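Local coordinates for DNA repair protein RecN (PDB 4ABY) that probably helps repair DNA double-strand breaks as an SMC-like ATPase, and is represented here by its nucleotide-binding head domain, at residues I75-L80 / V320-D325; V277-S282 / G290-V295. All blocks are in the same frame, centred on the assembly; numbering follows the deposited sequence.

Interaction 1: residues I75-L80 / V320-D325; sequences IIVDAL and VFDEVD
Val77 on helix 69-83 and Asp322, just past strand 318-321, mark the closest backbone approach, their CA atoms 7.0 Å apart, too far for the backbones to pair, and the two segments meet mainly through side chains. Val320 is the centre of the contact. With its CG1 anti to the backbone N (chi1 172°), both methyls are turned to the helix and straddle one branch of Ile76: Ile76 CG2 lies 3.5 Å from Val320 CG1 and 3.8 Å from Val320 CG2. One turn further along the helix, Leu80 brings CD1 to within 3.9 Å of Val320 CG2, while Val77 CG2 sits more loosely on the CG1 side. That same Val77 methyl also reaches the next inward-pointing residue, lying 3.8 Å from Asp322 CG, and the two side chains run across each other at about a right angle. Val77 thus offers the aspartate only a hydrocarbon wall; the carboxylate finds its polar partner in Gln154, whose NE2 bonds to OD2, and Ser302 OG holds the backbone O. The hydrophobic strand ending in Asp322-Glu323 matches the Walker B motif of ABC/SMC ATPases, and helix 69-83 follows the Walker A loop, so this is the packing of the Walker A helix on the Walker B strand expected of a P-loop ATPase. Strand 318-321 runs in the mixed sheet between strands 149-152 and 348-352. Leu350 of the latter touches Ile76, Leu80 and Val320 together, and strand 42-48 packs against the helix through Leu43, which meets Ile75 and Leu80.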
# COMPACT_ATOMS: atom_id res chain seq x y z
N ILE A 75 -13.74 4.11 7.30
CA ILE A 75 -13.17 3.24 8.30
C ILE A 75 -11.76 2.78 7.92
O ILE A 75 -10.84 2.85 8.72
CB ILE A 75 -14.06 2.01 8.51
CG1 ILE A 75 -15.44 2.47 8.97
CG2 ILE A 75 -13.45 1.07 9.51
CD1 ILE A 75 -16.41 1.34 9.21
N ILE A 76 -11.61 2.33 6.68
CA ILE A 76 -10.38 1.67 6.27
C ILE A 76 -9.35 2.56 5.60
O ILE A 76 -8.16 2.41 5.82
CB ILE A 76 -10.69 0.51 5.34
CG1 ILE A 76 -11.64 -0.45 6.04
CG2 ILE A 76 -9.42 -0.20 4.94
CD1 ILE A 76 -11.07 -0.98 7.30
N VAL A 77 -9.81 3.48 4.77
CA VAL A 77 -8.88 4.37 4.10
C VAL A 77 -8.71 5.65 4.90
O VAL A 77 -7.60 6.02 5.26
CB VAL A 77 -9.30 4.68 2.65
CG1 VAL A 77 -8.22 5.47 1.95
CG2 VAL A 77 -9.58 3.39 1.91
N ASP A 78 -9.82 6.32 5.20
CA ASP A 78 -9.79 7.61 5.89
C ASP A 78 -9.28 7.52 7.32
O ASP A 78 -8.39 8.27 7.70
CB ASP A 78 -11.17 8.26 5.86
CG ASP A 78 -11.57 8.73 4.47
OD1 ASP A 78 -10.67 8.86 3.61
OD2 ASP A 78 -12.77 8.97 4.23
N ALA A 79 -9.84 6.62 8.11
CA ALA A 79 -9.44 6.48 9.50
C ALA A 79 -8.01 5.97 9.61
O ALA A 79 -7.16 6.63 10.21
CB ALA A 79 -10.38 5.56 10.25
N LEU A 80 -7.73 4.80 9.05
CA LEU A 80 -6.39 4.24 9.11
C LEU A 80 -5.35 5.23 8.57
O LEU A 80 -4.20 5.21 8.99
CB LEU A 80 -6.31 2.92 8.35
CG LEU A 80 -7.11 1.76 8.93
CD1 LEU A 80 -6.95 0.52 8.07
CD2 LEU A 80 -6.68 1.48 10.35
N VAL A 320 -3.70 -1.95 2.72
CA VAL A 320 -5.01 -1.45 2.34
C VAL A 320 -5.05 -0.99 0.88
O VAL A 320 -4.20 -0.23 0.44
CB VAL A 320 -5.46 -0.29 3.24
CG1 VAL A 320 -6.74 0.34 2.71
CG2 VAL A 320 -5.66 -0.78 4.67
N PHE A 321 -6.05 -1.46 0.15
CA PHE A 321 -6.24 -1.07 -1.24
C PHE A 321 -7.58 -0.36 -1.35
O PHE A 321 -8.60 -0.88 -0.90
CB PHE A 321 -6.19 -2.29 -2.15
CG PHE A 321 -4.91 -3.06 -2.08
CD1 PHE A 321 -3.84 -2.73 -2.89
CD2 PHE A 321 -4.77 -4.12 -1.19
CE1 PHE A 321 -2.65 -3.44 -2.82
CE2 PHE A 321 -3.59 -4.83 -1.12
CZ PHE A 321 -2.53 -4.49 -1.94
N ASP A 322 -7.60 0.77 -2.01
CA ASP A 322 -8.82 1.48 -2.23
C ASP A 322 -9.16 1.49 -3.68
O ASP A 322 -8.37 1.87 -4.49
CB ASP A 322 -8.64 2.92 -1.86
CG ASP A 322 -9.91 3.68 -1.85
OD1 ASP A 322 -10.96 3.08 -1.65
OD2 ASP A 322 -9.85 4.89 -2.02
N GLU A 323 -10.36 1.11 -4.05
CA GLU A 323 -10.65 1.28 -5.42
C GLU A 323 -10.00 0.35 -6.35
O GLU A 323 -9.86 0.69 -7.47
CB GLU A 323 -10.18 2.66 -5.80
CG GLU A 323 -11.27 3.72 -5.82
CD GLU A 323 -10.80 5.01 -6.38
OE1 GLU A 323 -10.18 5.77 -5.66
OE2 GLU A 323 -11.07 5.29 -7.54
N VAL A 324 -9.60 -0.83 -5.95
CA VAL A 324 -8.95 -1.71 -6.92
C VAL A 324 -10.01 -2.38 -7.64
O VAL A 324 -9.74 -2.94 -8.66
CB VAL A 324 -8.64 -2.47 -5.64
CG1 VAL A 324 -9.83 -3.15 -5.15
CG2 VAL A 324 -7.58 -3.49 -5.89
N ASP A 325 -11.25 -2.25 -7.22
CA ASP A 325 -12.25 -2.71 -8.15
C ASP A 325 -12.82 -1.65 -9.01
O ASP A 325 -13.79 -1.85 -9.67
CB ASP A 325 -13.42 -3.31 -7.40
CG ASP A 325 -13.94 -2.42 -6.37
OD1 ASP A 325 -13.38 -1.38 -6.21
OD2 ASP A 325 -14.91 -2.76 -5.74

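Interaction 2: residues V277-S282 / G290-V295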
# COMPACT_ATOMS: atom_id res chain seq x y z
N VAL A 277 17.59 4.77 -9.89
CA VAL A 277 16.75 3.72 -10.47
C VAL A 277 15.28 4.08 -10.37
O VAL A 277 14.73 4.22 -9.28
CB VAL A 277 17.01 2.35 -9.81
CG1 VAL A 277 15.96 1.35 -10.27
CG2 VAL A 277 18.40 1.86 -10.14
N LEU A 278 14.65 4.24 -11.53
CA LEU A 278 13.27 4.71 -11.60
C LEU A 278 12.35 3.68 -12.24
O LEU A 278 12.76 2.96 -13.15
CB LEU A 278 13.19 6.02 -12.38
CG LEU A 278 14.02 7.17 -11.80
CD1 LEU A 278 14.72 7.95 -12.91
CD2 LEU A 278 13.14 8.07 -10.95
N LEU A 279 11.12 3.61 -11.75
CA LEU A 279 10.12 2.70 -12.30
C LEU A 279 9.10 3.46 -13.13
O LEU A 279 8.40 4.34 -12.62
CB LEU A 279 9.43 1.94 -11.17
CG LEU A 279 8.44 0.89 -11.65
CD1 LEU A 279 9.14 -0.11 -12.54
CD2 LEU A 279 7.77 0.19 -10.46
N ARG A 280 9.01 3.12 -14.41
CA ARG A 280 8.12 3.81 -15.33
C ARG A 280 7.04 2.87 -15.85
O ARG A 280 7.29 1.68 -16.04
CB ARG A 280 8.93 4.41 -16.49
CG ARG A 280 10.05 5.34 -16.03
CD ARG A 280 10.89 5.86 -17.19
NE ARG A 280 10.14 6.78 -18.05
CZ ARG A 280 10.19 6.74 -19.38
NH1 ARG A 280 10.96 5.84 -19.99
NH2 ARG A 280 9.48 7.60 -20.10
N PHE A 281 5.85 3.40 -16.07
CA PHE A 281 4.69 2.57 -16.36
C PHE A 281 3.66 3.29 -17.22
O PHE A 281 3.39 4.48 -17.02
CB PHE A 281 4.05 2.11 -15.05
CG PHE A 281 2.78 1.31 -15.22
CD1 PHE A 281 2.83 -0.05 -15.47
CD2 PHE A 281 1.54 1.92 -15.10
CE1 PHE A 281 1.67 -0.78 -15.62
CE2 PHE A 281 0.38 1.20 -15.25
CZ PHE A 281 0.44 -0.15 -15.51
N SER A 282 3.09 2.57 -18.18
CA SER A 282 1.96 3.05 -18.96
C SER A 282 0.86 2.00 -18.90
O SER A 282 1.11 0.82 -19.16
CB SER A 282 2.36 3.31 -20.41
OG SER A 282 2.74 2.11 -21.05
N GLY A 290 5.84 6.57 -17.97
CA GLY A 290 6.00 7.66 -17.03
C GLY A 290 5.93 7.15 -15.61
O GLY A 290 5.72 5.96 -15.38
N PRO A 291 6.10 8.05 -14.64
CA PRO A 291 6.02 7.68 -13.22
C PRO A 291 4.71 6.97 -12.91
O PRO A 291 3.72 7.21 -13.61
CB PRO A 291 6.06 9.04 -12.51
CG PRO A 291 6.81 9.93 -13.46
CD PRO A 291 6.39 9.48 -14.83
N LEU A 292 4.70 6.10 -11.91
CA LEU A 292 3.46 5.41 -11.56
C LEU A 292 2.45 6.38 -10.97
O LEU A 292 1.26 6.10 -10.93
CB LEU A 292 3.70 4.25 -10.60
CG LEU A 292 4.25 2.96 -11.21
CD1 LEU A 292 5.67 3.17 -11.69
CD2 LEU A 292 4.19 1.84 -10.19
N SER A 293 2.94 7.53 -10.51
CA SER A 293 2.05 8.55 -9.96
C SER A 293 1.18 9.17 -11.05
O SER A 293 0.20 9.86 -10.76
CB SER A 293 2.86 9.62 -9.22
OG SER A 293 3.64 10.39 -10.11
N ASP A 294 1.53 8.92 -12.31
CA ASP A 294 0.82 9.52 -13.44
C ASP A 294 -0.25 8.63 -14.06
O ASP A 294 -0.74 8.91 -15.16
CB ASP A 294 1.81 9.97 -14.52
CG ASP A 294 2.71 11.10 -14.06
OD1 ASP A 294 2.48 11.61 -12.94
OD2 ASP A 294 3.64 11.47 -14.81
N VAL A 295 -0.62 7.56 -13.36
CA VAL A 295 -1.74 6.73 -13.80
C VAL A 295 -3.05 7.48 -13.59
O VAL A 295 -3.30 8.04 -12.52
CB VAL A 295 -1.80 5.39 -13.05
CG1 VAL A 295 -0.61 4.53 -13.41
CG2 VAL A 295 -1.88 5.63 -11.55
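The Phe281 ring meets loop 290-295 at its rim: Val295 CG1 comes in near the ring plane, 3.8 Å from CD2, so this loop offers the ring an edge contact and no face stack. The other flat group, the Arg280 guanidinium, is set obliquely to Gly290 N, and its charge is directed to Glu260 on strand 258-266, with which NH1 forms a salt bridge. Between these two side chains the backbones join. Phe281 N donates to Gly290 O over 2.7 Å at an N-H...O angle of 159°, the donor lying in the carbonyl plane. The return bond, Gly290 N to Phe281 O at 3.4 Å, is weak. Arg280 CA also lies close to the Gly290 carbonyl.

Leu292 packs beside this backbone junction, against the strand. Although its CB is not aimed at the strand, CD1 reaches it, lying 3.6 Å from Leu279 CG and 3.9 Å from Phe281 CB. Leu279 and Phe281 both hold CG anti to the backbone N (chi1 -176° and 176°), and they present a common apolar face to that methyl. The loop itself is folded by a short 3-10 turn, with Asp294 N bonded to Pro291 O at 3.1 Å, which brings Val295 round to the ring. Val304 of helix 298-312 touches both Phe281 and Leu292.

Strand 276-282 pairs through Leu278, Arg280 and Ser282 with strand 258-266; the backbone N of Phe281 belongs to its other edge. There, one good hydrogen bond, one weak one and apolar packing hold the returning chain, a mixture that implies a local attachment rather than a regular third strand.

Interactions 1 and 2 do not touch: their centres are 22 Å apart and their nearest atoms about 10 Å. Only the first adjoins the nucleotide site, where the side chain of Asp322 is about 4 Å from that of Lys73, a predicted ATP-binding residue; interaction 2 lies away from it. Helix 298-312 spans the gap. On one side its Arg303 bonds weakly to the backbone O of Val324, while on the other Leu301 packs on Val295 and Met305 on Leu292. The sequence SGGELSR at the start of that helix matches the ABC signature motif, so 290-295 leads from a two-stranded sheet into that motif and on to the Walker B strand.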